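Local coordinates for protein teicoplanin pseudoaglycone deacetylases Orf2 (Actinoplanes teichomyceticus, PDB 3DFF) that removes an acetyl group from the teicoplanin pseudoaglycone, probably by zinc-dependent hydrolysis of a linear amide bond, at residues R101-P104 / D105-L109; Q57-H60 / T61-G64; A71-Y74 / R75-D79; K222-A225 / V226-Y229; S230-M233 / V234-N237. One frame throughout, in Å; residues are numbered along the deposited sequence.

How the contacts relate
All five contacts are local, each joining neighbouring residues of one continuous stretch, and they follow one another in series without nesting or crossing. Contact 2 ends helix 54-62, and contact 3 forms the first turns of helix 71-85; both lie in the connection between parallel strands 37-42 and 89-92. Contact 1 folds back the loop that leaves strand 89-92 and closes it just before strand 110-111. Much later, contact 4 ends helix 216-226, and its chain runs straight into contact 5, which starts helix 233-237. Contacts 2, 3 and 5 touch one another, contact 4 touches 3 and 5, and contact 1 stands apart, its nearest atoms about 7 Å from contact 2.

Contact 1: residues R101-P104 / D105-L109; sequences RKLP and DGRWL
Leu103 and Arg107 pair across a tight hairpin turn, a type I beta turn from Leu103 to Gly106 followed by a G1 beta bulge. Leu103 N donates to Arg107 O at 2.7 Å, while Leu103 O receives Gly106 N, which lies above the carbonyl plane. Gly106 suits the bulge because its phi is positive (91°), and Pro104, with its ring-fixed phi, suits the corner.

The Leu103 side chain points toward the returning chain. Its CB rests 3.4 Å from Asp105 OD1, and chi1 at -60° sets CG anti to the carbonyl carbon, near Arg107 O and Trp108 O. There it branches: CD1 lies over one face of the Arg107 guanidinium, 3.5 Å from NH2, and CD2 meets Leu109 CD1 at 3.7 Å. Asp105 braces that guanidinium, OD2 taking Arg107 NE in a salt bridge of 2.9 Å; OD1 takes Arg107 N, an Asx turn. Arg101, beside Leu109, sends NH1 to Leu96 O and, in a salt bridge, to Asp163, a zinc ligand in another structure of this protein.

Extended Lys102 lays CE over the six-membered ring of Trp108, 4.0 Å from its centroid, and a water links Lys102 NZ to Gly106 O.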
loop_
_atom_site.group_PDB
_atom_site.type_symbol
_atom_site.label_atom_id
_atom_site.label_comp_id
_atom_site.label_asym_id
_atom_site.label_seq_id
_atom_site.Cartn_x
_atom_site.Cartn_y
_atom_site.Cartn_z
ATOM N N ARG A 101 2.220 -16.856 0.044
ATOM C CA ARG A 101 0.940 -17.569 0.057
ATOM C C ARG A 101 0.989 -18.831 -0.796
ATOM O O ARG A 101 1.741 -18.917 -1.759
ATOM C CB ARG A 101 -0.218 -16.676 -0.408
ATOM C CG ARG A 101 -0.483 -15.489 0.537
ATOM C CD ARG A 101 -1.937 -14.993 0.413
ATOM N NE ARG A 101 -2.328 -14.484 -0.904
ATOM C CZ ARG A 101 -2.071 -13.250 -1.330
ATOM N NH1 ARG A 101 -1.367 -12.419 -0.580
ATOM N NH2 ARG A 101 -2.483 -12.851 -2.517
ATOM N N LYS A 102 0.152 -19.803 -0.424
ATOM C CA LYS A 102 -0.037 -21.027 -1.191
ATOM C C LYS A 102 -1.444 -21.125 -1.780
ATOM O O LYS A 102 -2.384 -20.502 -1.265
ATOM C CB LYS A 102 0.201 -22.235 -0.313
ATOM C CG LYS A 102 1.671 -22.474 -0.031
ATOM C CD LYS A 102 1.855 -23.731 0.778
ATOM C CE LYS A 102 3.319 -24.024 1.016
ATOM N NZ LYS A 102 3.469 -25.244 1.855
ATOM N N LEU A 103 -1.562 -21.901 -2.861
ATOM C CA LEU A 103 -2.846 -22.200 -3.494
ATOM C C LEU A 103 -3.540 -23.312 -2.744
ATOM O O LEU A 103 -2.895 -24.058 -2.018
ATOM C CB LEU A 103 -2.638 -22.637 -4.948
ATOM C CG LEU A 103 -1.950 -21.653 -5.904
ATOM C CD1 LEU A 103 -1.946 -22.203 -7.298
ATOM C CD2 LEU A 103 -2.618 -20.289 -5.863
ATOM N N PRO A 104 -4.872 -23.428 -2.916
ATOM C CA PRO A 104 -5.565 -24.563 -2.309
ATOM C C PRO A 104 -4.906 -25.925 -2.628
ATOM O O PRO A 104 -4.911 -26.808 -1.768
ATOM C CB PRO A 104 -6.973 -24.451 -2.888
ATOM C CG PRO A 104 -7.158 -22.987 -3.103
ATOM C CD PRO A 104 -5.809 -22.537 -3.628
ATOM N N ASP A 105 -4.322 -26.085 -3.820
ATOM C CA ASP A 105 -3.656 -27.347 -4.206
ATOM C C ASP A 105 -2.228 -27.518 -3.637
ATOM O O ASP A 105 -1.545 -28.496 -3.937
ATOM C CB ASP A 105 -3.660 -27.518 -5.736
ATOM C CG ASP A 105 -2.693 -26.569 -6.451
ATOM O OD1 ASP A 105 -1.905 -25.896 -5.769
ATOM O OD2 ASP A 105 -2.717 -26.508 -7.705
ATOM N N GLY A 106 -1.774 -26.547 -2.846
ATOM C CA GLY A 106 -0.457 -26.620 -2.211
ATOM C C GLY A 106 0.705 -26.001 -2.991
ATOM O O GLY A 106 1.801 -25.866 -2.449
ATOM N N ARG A 107 0.495 -25.652 -4.259
ATOM C CA ARG A 107 1.508 -24.899 -5.006
ATOM C C ARG A 107 1.667 -23.507 -4.392
ATOM O O ARG A 107 0.761 -23.011 -3.734
ATOM C CB ARG A 107 1.142 -24.781 -6.485
ATOM C CG ARG A 107 1.286 -26.108 -7.270
ATOM C CD ARG A 107 1.040 -25.900 -8.757
ATOM N NE ARG A 107 -0.312 -25.406 -9.004
ATOM C CZ ARG A 107 -0.652 -24.621 -10.020
ATOM N NH1 ARG A 107 0.252 -24.226 -10.907
ATOM N NH2 ARG A 107 -1.915 -24.223 -10.148
ATOM N N TRP A 108 2.833 -22.889 -4.586
ATOM C CA TRP A 108 2.989 -21.474 -4.236
ATOM C C TRP A 108 2.110 -20.631 -5.134
ATOM O O TRP A 108 1.907 -20.949 -6.316
ATOM C CB TRP A 108 4.432 -21.035 -4.450
ATOM C CG TRP A 108 5.401 -21.722 -3.536
ATOM C CD1 TRP A 108 6.345 -22.651 -3.895
ATOM C CD2 TRP A 108 5.523 -21.551 -2.121
ATOM N NE1 TRP A 108 7.041 -23.061 -2.789
ATOM C CE2 TRP A 108 6.564 -22.401 -1.686
ATOM C CE3 TRP A 108 4.863 -20.750 -1.174
ATOM C CZ2 TRP A 108 6.962 -22.468 -0.351
ATOM C CZ3 TRP A 108 5.242 -20.830 0.158
ATOM C CH2 TRP A 108 6.294 -21.688 0.558
ATOM N N LEU A 109 1.615 -19.521 -4.603
ATOM C CA LEU A 109 0.855 -18.587 -5.412
ATOM C C LEU A 109 1.736 -17.947 -6.503
ATOM O O LEU A 109 1.339 -17.832 -7.670
ATOM C CB LEU A 109 0.266 -17.496 -4.510
ATOM C CG LEU A 109 -0.417 -16.336 -5.228
ATOM C CD1 LEU A 109 -1.603 -16.774 -6.070
ATOM C CD2 LEU A 109 -0.877 -15.358 -4.177
HETATM O O HOH W 1 2.579 -27.199 -0.230
#

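Contact 2: residues Q57-H60 / T61-G64; sequences QRMH and TIWG
Trp63 turns one face of its indole onto the backbone carbonyl of Met59, whose O sits 3.2 Å above the ring plane, offset toward the rim. The same oxygen accepts the Trp63 backbone N at 2.9 Å, a bond that N shares weakly with His60 O. With chi1 at -67°, CG lies anti to the carbonyl carbon and the ring folds back along the helix.

The imidazole of His60 comes to this indole obliquely, the planes at 35°: His60 CD2 meets Trp63 CZ3 at 3.7 Å, and CZ3 lies near the imidazole plane, at its edge. The imidazole nitrogens bond elsewhere, NE2 to Tyr100 and ND1 to Pro67, which suits a buried histidine. Met59, a selenomethionine modelled in two conformers, in one bends CE toward the indole, a doubtful contact. Thr61 suits the last turn, its OG1 adding a weak bond to Gln57 O beside the ordinary one from its N.

Gly64, at positive phi, is the C-prime residue of a Schellman motif, Leu65 N bonding to His60 O and Gly64 N to Thr61 O at 3.0 Å. At this helix end, Trp63 packs on Leu235 of helix 233-237, and His60 and Trp63 on Ala71 of helix 71-85.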
loop_
_atom_site.group_PDB
_atom_site.type_symbol
_atom_site.label_atom_id
_atom_site.label_comp_id
_atom_site.label_asym_id
_atom_site.label_seq_id
_atom_site.Cartn_x
_atom_site.Cartn_y
_atom_site.Cartn_z
ATOM N N GLN A 57 12.745 -16.313 -1.739
ATOM C CA GLN A 57 14.174 -16.277 -1.462
ATOM C C GLN A 57 14.860 -15.275 -2.365
ATOM O O GLN A 57 15.704 -14.525 -1.898
ATOM C CB GLN A 57 14.801 -17.663 -1.621
ATOM C CG GLN A 57 14.321 -18.618 -0.567
ATOM C CD GLN A 57 14.906 -19.985 -0.724
ATOM O OE1 GLN A 57 16.126 -20.143 -0.805
ATOM N NE2 GLN A 57 14.048 -21.000 -0.746
ATOM N N ARG A 58 14.484 -15.243 -3.645
ATOM C CA ARG A 58 15.027 -14.260 -4.589
ATOM C C ARG A 58 14.690 -12.828 -4.170
ATOM O O ARG A 58 15.526 -11.921 -4.279
ATOM C CB ARG A 58 14.519 -14.538 -6.011
ATOM C CG ARG A 58 15.191 -13.698 -7.085
ATOM C CD ARG A 58 14.524 -13.858 -8.434
ATOM N NE ARG A 58 14.896 -12.784 -9.359
ATOM C CZ ARG A 58 14.177 -11.682 -9.565
ATOM N NH1 ARG A 58 13.036 -11.491 -8.912
ATOM N NH2 ARG A 58 14.595 -10.767 -10.430
HETATM N N MSE A 59 13.469 -12.618 -3.693
HETATM C CA MSE A 59 13.055 -11.291 -3.240
HETATM C C MSE A 59 13.864 -10.867 -2.029
HETATM O O MSE A 59 14.291 -9.705 -1.928
HETATM C CB MSE A 59 11.564 -11.255 -2.898
HETATM C CG MSE A 59 10.640 -11.269 -4.105
HETATM SE SE MSE A 59 11.073 -9.957 -5.497
HETATM C CE MSE A 59 11.783 -8.481 -4.403
ATOM N N HIS A 60 14.072 -11.805 -1.113
ATOM C CA HIS A 60 14.841 -11.510 0.104
ATOM C C HIS A 60 16.237 -11.017 -0.256
ATOM O O HIS A 60 16.736 -10.061 0.338
ATOM C CB HIS A 60 14.898 -12.717 1.031
ATOM C CG HIS A 60 13.552 -13.104 1.573
ATOM N ND1 HIS A 60 13.323 -14.286 2.237
ATOM C CD2 HIS A 60 12.365 -12.452 1.543
ATOM C CE1 HIS A 60 12.047 -14.352 2.586
ATOM N NE2 HIS A 60 11.449 -13.245 2.192
ATOM N N THR A 61 16.850 -11.666 -1.246
ATOM C CA THR A 61 18.160 -11.261 -1.746
ATOM C C THR A 61 18.144 -9.847 -2.338
ATOM O O THR A 61 19.062 -9.055 -2.084
ATOM C CB THR A 61 18.691 -12.294 -2.766
ATOM O OG1 THR A 61 18.916 -13.541 -2.077
ATOM C CG2 THR A 61 19.995 -11.810 -3.394
ATOM N N ILE A 62 17.089 -9.520 -3.090
ATOM C CA ILE A 62 16.926 -8.194 -3.684
ATOM C C ILE A 62 16.766 -7.138 -2.575
ATOM O O ILE A 62 17.215 -5.985 -2.718
ATOM C CB ILE A 62 15.734 -8.195 -4.674
ATOM C CG1 ILE A 62 16.149 -8.933 -5.956
ATOM C CG2 ILE A 62 15.246 -6.780 -4.980
ATOM C CD1 ILE A 62 14.972 -9.320 -6.843
ATOM N N TRP A 63 16.175 -7.559 -1.458
ATOM C CA TRP A 63 15.956 -6.690 -0.299
ATOM C C TRP A 63 17.176 -6.594 0.614
ATOM O O TRP A 63 17.105 -5.989 1.688
ATOM C CB TRP A 63 14.761 -7.195 0.513
ATOM C CG TRP A 63 13.454 -7.077 -0.206
ATOM C CD1 TRP A 63 13.156 -6.247 -1.249
ATOM C CD2 TRP A 63 12.248 -7.778 0.111
ATOM N NE1 TRP A 63 11.840 -6.406 -1.615
ATOM C CE2 TRP A 63 11.260 -7.339 -0.791
ATOM C CE3 TRP A 63 11.909 -8.733 1.079
ATOM C CZ2 TRP A 63 9.953 -7.826 -0.761
ATOM C CZ3 TRP A 63 10.628 -9.222 1.106
ATOM C CH2 TRP A 63 9.658 -8.774 0.183
ATOM N N GLY A 64 18.290 -7.189 0.192
ATOM C CA GLY A 64 19.526 -7.113 0.976
ATOM C C GLY A 64 19.586 -8.022 2.181
ATOM O O GLY A 64 20.332 -7.750 3.138
#

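Contact 3: residues A71-Y74 / R75-D79; sequences AVLY and RRKED
Val72 and Arg76 run side by side along one flank of the helix, one turn apart and pointing the same way. The regular backbone bonds set this spacing. Arg75 N donates to Ala71 O at 2.9 Å, Arg76 N to Val72 O at 2.8 Å, Lys77 N to Leu73 O at 3.0 Å and Glu78 N to Tyr74 O at 3.1 Å, an unbroken alpha-helical series.

Van der Waals contacts between side chains are few. With chi1 at 174°, Val72 sends CG1 alongside the Arg76 chain, where it reaches Arg76 NE at 3.8 Å. The extended stems of Arg76 and Lys77 also brush the carbonyls one turn back: Arg76 CG comes 3.3 Å from Val72 O. Leu73 crosses the Lys77 stem, Leu73 CD1 to Lys77 CE at 4.1 Å. Such long aliphatic chains suit a helix whose flank lies partly in solvent, since methylenes can cover the neighbouring turn while the charged ends extend beyond it.

Several polar ends of the helix bond outside the two segments. Arg76 NH2 reaches Ala45 O and Glu78 OE1 reaches Ser231 OG. Arg75 bends at chi3 (68°), and its guanidinium, bonded through NH2 to Leu17 O, forms a cation-pi pair with Trp63.

The helix lies in the beta-alpha-beta crossover between strands 37-42 and 89-92 of this Rossmann-like, PIG-L-type fold, and Arg75 stands beside the metal site, its side chain about 4 Å from that of zinc ligand His16.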
loop_
_atom_site.group_PDB
_atom_site.type_symbol
_atom_site.label_atom_id
_atom_site.label_comp_id
_atom_site.label_asym_id
_atom_site.label_seq_id
_atom_site.Cartn_x
_atom_site.Cartn_y
_atom_site.Cartn_z
ATOM N N ALA A 71 12.304 -11.888 6.837
ATOM C CA ALA A 71 12.114 -10.657 6.090
ATOM C C ALA A 71 10.976 -9.823 6.627
ATOM O O ALA A 71 11.073 -8.601 6.658
ATOM C CB ALA A 71 11.906 -10.959 4.612
ATOM N N VAL A 72 9.887 -10.482 7.020
ATOM C CA VAL A 72 8.738 -9.755 7.538
ATOM C C VAL A 72 9.141 -8.971 8.798
ATOM O O VAL A 72 8.750 -7.810 8.946
ATOM C CB VAL A 72 7.545 -10.686 7.842
ATOM C CG1 VAL A 72 6.405 -9.900 8.519
ATOM C CG2 VAL A 72 7.056 -11.358 6.560
ATOM N N LEU A 73 9.905 -9.590 9.699
ATOM C CA LEU A 73 10.387 -8.874 10.887
ATOM C C LEU A 73 11.214 -7.645 10.497
ATOM O O LEU A 73 10.970 -6.555 11.016
ATOM C CB LEU A 73 11.192 -9.790 11.830
ATOM C CG LEU A 73 11.650 -9.160 13.149
ATOM C CD1 LEU A 73 10.448 -8.686 13.979
ATOM C CD2 LEU A 73 12.491 -10.147 13.922
ATOM N N TYR A 74 12.168 -7.818 9.579
ATOM C CA TYR A 74 12.995 -6.701 9.106
ATOM C C TYR A 74 12.107 -5.587 8.568
ATOM O O TYR A 74 12.295 -4.419 8.909
ATOM C CB TYR A 74 13.981 -7.134 8.016
ATOM C CG TYR A 74 15.288 -7.714 8.520
ATOM C CD1 TYR A 74 15.393 -9.069 8.824
ATOM C CD2 TYR A 74 16.422 -6.916 8.666
ATOM C CE1 TYR A 74 16.580 -9.626 9.293
ATOM C CE2 TYR A 74 17.637 -7.471 9.133
ATOM C CZ TYR A 74 17.695 -8.828 9.443
ATOM O OH TYR A 74 18.867 -9.391 9.904
ATOM N N ARG A 75 11.119 -5.947 7.751
ATOM C CA ARG A 75 10.258 -4.960 7.114
ATOM C C ARG A 75 9.311 -4.286 8.096
ATOM O O ARG A 75 8.981 -3.096 7.967
ATOM C CB ARG A 75 9.494 -5.603 5.944
ATOM C CG ARG A 75 10.409 -5.984 4.790
ATOM C CD ARG A 75 9.597 -6.335 3.550
ATOM N NE ARG A 75 8.921 -5.164 2.998
ATOM C CZ ARG A 75 8.052 -5.215 1.989
ATOM N NH1 ARG A 75 7.737 -6.382 1.448
ATOM N NH2 ARG A 75 7.479 -4.108 1.538
ATOM N N ARG A 76 8.871 -5.044 9.101
ATOM C CA ARG A 76 8.033 -4.470 10.130
ATOM C C ARG A 76 8.821 -3.423 10.896
ATOM O O ARG A 76 8.269 -2.367 11.210
ATOM C CB ARG A 76 7.559 -5.532 11.116
ATOM C CG ARG A 76 6.329 -6.276 10.641
ATOM C CD ARG A 76 5.913 -7.276 11.719
ATOM N NE ARG A 76 4.713 -8.011 11.331
ATOM C CZ ARG A 76 3.905 -8.618 12.198
ATOM N NH1 ARG A 76 4.150 -8.530 13.500
ATOM N NH2 ARG A 76 2.843 -9.277 11.774
ATOM N N LYS A 77 10.086 -3.721 11.205
ATOM C CA LYS A 77 10.928 -2.748 11.932
ATOM C C LYS A 77 11.156 -1.486 11.108
ATOM O O LYS A 77 11.092 -0.376 11.644
ATOM C CB LYS A 77 12.259 -3.359 12.367
ATOM C CG LYS A 77 12.080 -4.413 13.450
ATOM C CD LYS A 77 13.421 -4.965 13.911
ATOM C CE LYS A 77 13.222 -5.896 15.097
ATOM N NZ LYS A 77 14.480 -6.615 15.440
ATOM N N GLU A 78 11.368 -1.649 9.800
ATOM C CA GLU A 78 11.484 -0.493 8.899
ATOM C C GLU A 78 10.231 0.365 8.915
ATOM O O GLU A 78 10.316 1.602 8.956
ATOM C CB GLU A 78 11.742 -0.936 7.455
ATOM C CG GLU A 78 13.091 -1.511 7.211
ATOM C CD GLU A 78 13.264 -2.053 5.804
ATOM O OE1 GLU A 78 12.286 -2.109 5.014
ATOM O OE2 GLU A 78 14.397 -2.461 5.509
ATOM N N ASP A 79 9.067 -0.288 8.871
ATOM C CA ASP A 79 7.790 0.398 8.838
ATOM C C ASP A 79 7.577 1.205 10.121
ATOM O O ASP A 79 7.084 2.332 10.091
ATOM C CB ASP A 79 6.671 -0.625 8.656
ATOM C CG ASP A 79 5.316 0.007 8.438
ATOM O OD1 ASP A 79 5.118 0.737 7.425
ATOM O OD2 ASP A 79 4.417 -0.245 9.261
#

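Contact 4: residues K222-A225 / V226-Y229; sequences KFQA and VERY
Lys222 O receives Val226 N at 2.9 Å, an almost straight bond (168° at the hydrogen) and a regular one of the last turn of helix 216-226. The next, Glu227 N to Phe223 O, is longer at 3.2 Å and more bent. After that the pattern tightens: Arg228 N turns to Ala225 O at 2.9 Å, and Tyr229 N closes a type I beta turn on Val226 O. The chain thus leaves the alpha helix through two successive tighter turns.

Gln224 O, which would ordinarily take the N of residue 228, is served instead by a side chain. Arg228 bends at chi2 (68°), which brings its guanidinium back over the helix end, and NH1 donates to Gln224 O at 3.0 Å. The bond is not straight (138°): NH1 stands above the carbonyl plane, and the oxygen is tilted from the guanidinium plane.

The buried side chains tie this end of the helix to its neighbours. Small Ala225 and branched Val226 both pack on Val21 of helix 19-33, while Val226 CG2 lies 3.4 Å from Lys222 O. Tyr229 CD2 comes obliquely to 3.9 Å from Ala225 O, and the Tyr229 hydroxyl bonds to Asp79 on helix 71-85. Lys222 runs fully extended to a salt bridge with Glu262.

The Arg228 guanidinium therefore supplies a donor where the regular backbone bond is lost, and its positive charge would probably be favourable beside the carbonyl end of the helix dipole.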
loop_
_atom_site.group_PDB
_atom_site.type_symbol
_atom_site.label_atom_id
_atom_site.label_comp_id
_atom_site.label_asym_id
_atom_site.label_seq_id
_atom_site.Cartn_x
_atom_site.Cartn_y
_atom_site.Cartn_z
ATOM N N LYS A 222 8.417 13.182 4.552
ATOM C CA LYS A 222 8.013 12.029 3.744
ATOM C C LYS A 222 9.237 11.311 3.171
ATOM O O LYS A 222 9.394 10.104 3.336
ATOM C CB LYS A 222 7.109 12.456 2.592
ATOM C CG LYS A 222 6.662 11.252 1.711
ATOM C CD LYS A 222 5.923 11.706 0.446
ATOM C CE LYS A 222 5.641 10.508 -0.465
ATOM N NZ LYS A 222 4.595 10.789 -1.503
ATOM N N PHE A 223 10.089 12.040 2.453
ATOM C CA PHE A 223 11.245 11.427 1.800
ATOM C C PHE A 223 12.216 10.793 2.796
ATOM O O PHE A 223 12.748 9.723 2.528
ATOM C CB PHE A 223 11.957 12.436 0.871
ATOM C CG PHE A 223 11.190 12.760 -0.404
ATOM C CD1 PHE A 223 9.886 12.311 -0.614
ATOM C CD2 PHE A 223 11.789 13.549 -1.388
ATOM C CE1 PHE A 223 9.178 12.631 -1.796
ATOM C CE2 PHE A 223 11.101 13.876 -2.561
ATOM C CZ PHE A 223 9.798 13.423 -2.771
ATOM N N GLN A 224 12.433 11.445 3.947
ATOM C CA GLN A 224 13.256 10.861 5.011
ATOM C C GLN A 224 12.608 9.559 5.505
ATOM O O GLN A 224 13.301 8.586 5.768
ATOM C CB GLN A 224 13.420 11.833 6.181
ATOM C CG GLN A 224 14.387 12.976 5.901
ATOM C CD GLN A 224 14.208 14.157 6.834
ATOM O OE1 GLN A 224 13.535 14.071 7.864
ATOM N NE2 GLN A 224 14.815 15.283 6.469
ATOM N N ALA A 225 11.285 9.556 5.615
ATOM C CA ALA A 225 10.554 8.358 6.063
ATOM C C ALA A 225 10.697 7.217 5.055
ATOM O O ALA A 225 10.973 6.073 5.435
ATOM C CB ALA A 225 9.092 8.675 6.324
ATOM N N VAL A 226 10.522 7.522 3.771
ATOM C CA VAL A 226 10.767 6.529 2.729
ATOM C C VAL A 226 12.148 5.887 2.906
ATOM O O VAL A 226 12.300 4.665 2.794
ATOM C CB VAL A 226 10.613 7.146 1.314
ATOM C CG1 VAL A 226 11.081 6.179 0.237
ATOM C CG2 VAL A 226 9.183 7.574 1.068
ATOM N N GLU A 227 13.159 6.684 3.258
ATOM C CA GLU A 227 14.498 6.143 3.415
ATOM C C GLU A 227 14.642 5.100 4.525
ATOM O O GLU A 227 15.633 4.371 4.557
ATOM C CB GLU A 227 15.511 7.276 3.614
ATOM C CG GLU A 227 15.629 8.126 2.374
ATOM C CD GLU A 227 16.636 9.240 2.516
ATOM O OE1 GLU A 227 16.583 9.982 3.521
ATOM O OE2 GLU A 227 17.481 9.372 1.611
ATOM N N ARG A 228 13.671 5.045 5.436
ATOM C CA ARG A 228 13.714 4.080 6.528
ATOM C C ARG A 228 13.473 2.687 5.973
ATOM O O ARG A 228 13.885 1.704 6.588
ATOM C CB ARG A 228 12.686 4.406 7.612
ATOM C CG ARG A 228 13.243 5.207 8.774
ATOM C CD ARG A 228 13.622 6.604 8.350
ATOM N NE ARG A 228 14.129 7.393 9.479
ATOM C CZ ARG A 228 14.883 8.480 9.327
ATOM N NH1 ARG A 228 15.210 8.899 8.108
ATOM N NH2 ARG A 228 15.325 9.141 10.394
ATOM N N TYR A 229 12.817 2.608 4.810
ATOM C CA TYR A 229 12.588 1.294 4.176
ATOM C C TYR A 229 13.819 0.846 3.421
ATOM O O TYR A 229 13.806 0.741 2.178
ATOM C CB TYR A 229 11.348 1.305 3.268
ATOM C CG TYR A 229 10.064 1.581 3.998
ATOM C CD1 TYR A 229 9.433 0.589 4.767
ATOM C CD2 TYR A 229 9.454 2.834 3.915
ATOM C CE1 TYR A 229 8.216 0.835 5.410
ATOM C CE2 TYR A 229 8.266 3.102 4.580
ATOM C CZ TYR A 229 7.646 2.099 5.335
ATOM O OH TYR A 229 6.476 2.395 5.968
#

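Contact 5: residues S230-M233 / V234-N237; sequences SSQM and VLLN
Met233 O is held by two donors of Asn237, its backbone N at 2.9 Å and its amide ND2 at 3.0 Å. The backbone N approaches nearly along the C=O direction, whereas ND2 stands above the carbonyl plane. The amide is folded back on its own helix this way, with chi1 at -84°, and its OD1 takes Leu243 N; asparagine suits this last position of helix 233-237 because one group both donates and accepts. Leu236 N bonds to Gln232 O, also at 2.9 Å, so two regular i to i+4 bonds make up the short helix.

Earlier, water completes the turns. One molecule donates to Ser230 O and accepts from Val234 N, and a second does the same for Ser231 O and Leu235 N. Each water sits where an i to i+4 bond would otherwise be, spacing the residues of 230-232 from the helix they lead into. Gln232 NE2 donates to Ser231 OG at 3.0 Å, an oxygen that also bonds to Glu78 OE1 on helix 71-85.

Apolar contacts join the two segments. Selenomethionine Met233 curls through chi2 (-40°) to bring CE to 3.7 Å from Leu236 CD1, and Gln232 CB touches the same CD1, also at 3.7 Å. Gln232 OE1 lies alongside Leu235 CD2.

The helix start, with its two inserted waters, lies near the metal site: the Gln232 side chain is about 8 Å from the bound zinc and about 4 Å from a tetraethylene glycol molecule, probably from the crystallisation liquor.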
loop_
_atom_site.group_PDB
_atom_site.type_symbol
_atom_site.label_atom_id
_atom_site.label_comp_id
_atom_site.label_asym_id
_atom_site.label_seq_id
_atom_site.Cartn_x
_atom_site.Cartn_y
_atom_site.Cartn_z
ATOM N N SER A 230 14.886 0.567 4.166
ATOM C CA SER A 230 16.194 0.273 3.556
ATOM C C SER A 230 16.090 -0.864 2.561
ATOM O O SER A 230 16.702 -0.819 1.500
ATOM C CB SER A 230 17.221 -0.109 4.615
ATOM O OG SER A 230 17.275 0.872 5.628
ATOM N N SER A 231 15.293 -1.877 2.899
ATOM C CA SER A 231 15.199 -3.076 2.060
ATOM C C SER A 231 14.668 -2.780 0.655
ATOM O O SER A 231 14.936 -3.520 -0.286
ATOM C CB SER A 231 14.286 -4.107 2.729
ATOM O OG SER A 231 12.988 -3.584 2.899
ATOM N N GLN A 232 13.906 -1.697 0.529
ATOM C CA GLN A 232 13.235 -1.352 -0.709
ATOM C C GLN A 232 13.977 -0.330 -1.547
ATOM O O GLN A 232 13.612 -0.096 -2.691
ATOM C CB GLN A 232 11.835 -0.820 -0.394
ATOM C CG GLN A 232 11.012 -1.755 0.472
ATOM C CD GLN A 232 10.826 -3.129 -0.145
ATOM O OE1 GLN A 232 10.349 -3.258 -1.286
ATOM N NE2 GLN A 232 11.183 -4.173 0.610
HETATM N N MSE A 233 15.019 0.277 -0.992
HETATM C CA MSE A 233 15.683 1.370 -1.697
HETATM C C MSE A 233 16.234 0.999 -3.081
HETATM O O MSE A 233 15.964 1.700 -4.064
HETATM C CB MSE A 233 16.736 2.042 -0.817
HETATM C CG MSE A 233 16.158 3.039 0.212
HETATM SE SE MSE A 233 14.680 4.196 -0.428
HETATM C CE MSE A 233 13.186 3.141 0.287
ATOM N N VAL A 234 16.974 -0.105 -3.176
ATOM C CA VAL A 234 17.561 -0.499 -4.469
ATOM C C VAL A 234 16.454 -0.750 -5.492
ATOM O O VAL A 234 16.503 -0.239 -6.613
ATOM C CB VAL A 234 18.537 -1.709 -4.338
ATOM C CG1 VAL A 234 19.013 -2.195 -5.715
ATOM C CG2 VAL A 234 19.726 -1.333 -3.460
ATOM N N LEU A 235 15.437 -1.502 -5.079
ATOM C CA LEU A 235 14.281 -1.810 -5.919
ATOM C C LEU A 235 13.545 -0.552 -6.389
ATOM O O LEU A 235 13.202 -0.434 -7.561
ATOM C CB LEU A 235 13.335 -2.725 -5.137
ATOM C CG LEU A 235 12.258 -3.597 -5.781
ATOM C CD1 LEU A 235 12.803 -4.368 -6.965
ATOM C CD2 LEU A 235 11.738 -4.553 -4.711
ATOM N N LEU A 236 13.329 0.397 -5.484
ATOM C CA LEU A 236 12.591 1.621 -5.815
ATOM C C LEU A 236 13.383 2.621 -6.659
ATOM O O LEU A 236 12.810 3.300 -7.516
ATOM C CB LEU A 236 12.086 2.309 -4.550
ATOM C CG LEU A 236 10.945 1.615 -3.810
ATOM C CD1 LEU A 236 10.838 2.143 -2.400
ATOM C CD2 LEU A 236 9.641 1.806 -4.553
ATOM N N ASN A 237 14.683 2.721 -6.410
ATOM C CA ASN A 237 15.503 3.691 -7.138
ATOM C C ASN A 237 15.763 3.315 -8.590
ATOM O O ASN A 237 15.866 4.185 -9.460
ATOM C CB ASN A 237 16.798 3.972 -6.391
ATOM C CG ASN A 237 16.615 5.029 -5.329
ATOM O OD1 ASN A 237 16.464 6.213 -5.639
ATOM N ND2 ASN A 237 16.586 4.608 -4.069
HETATM O O HOH W 2 17.880 -1.636 -0.714
HETATM O O HOH W 3 15.733 -3.307 -2.750
#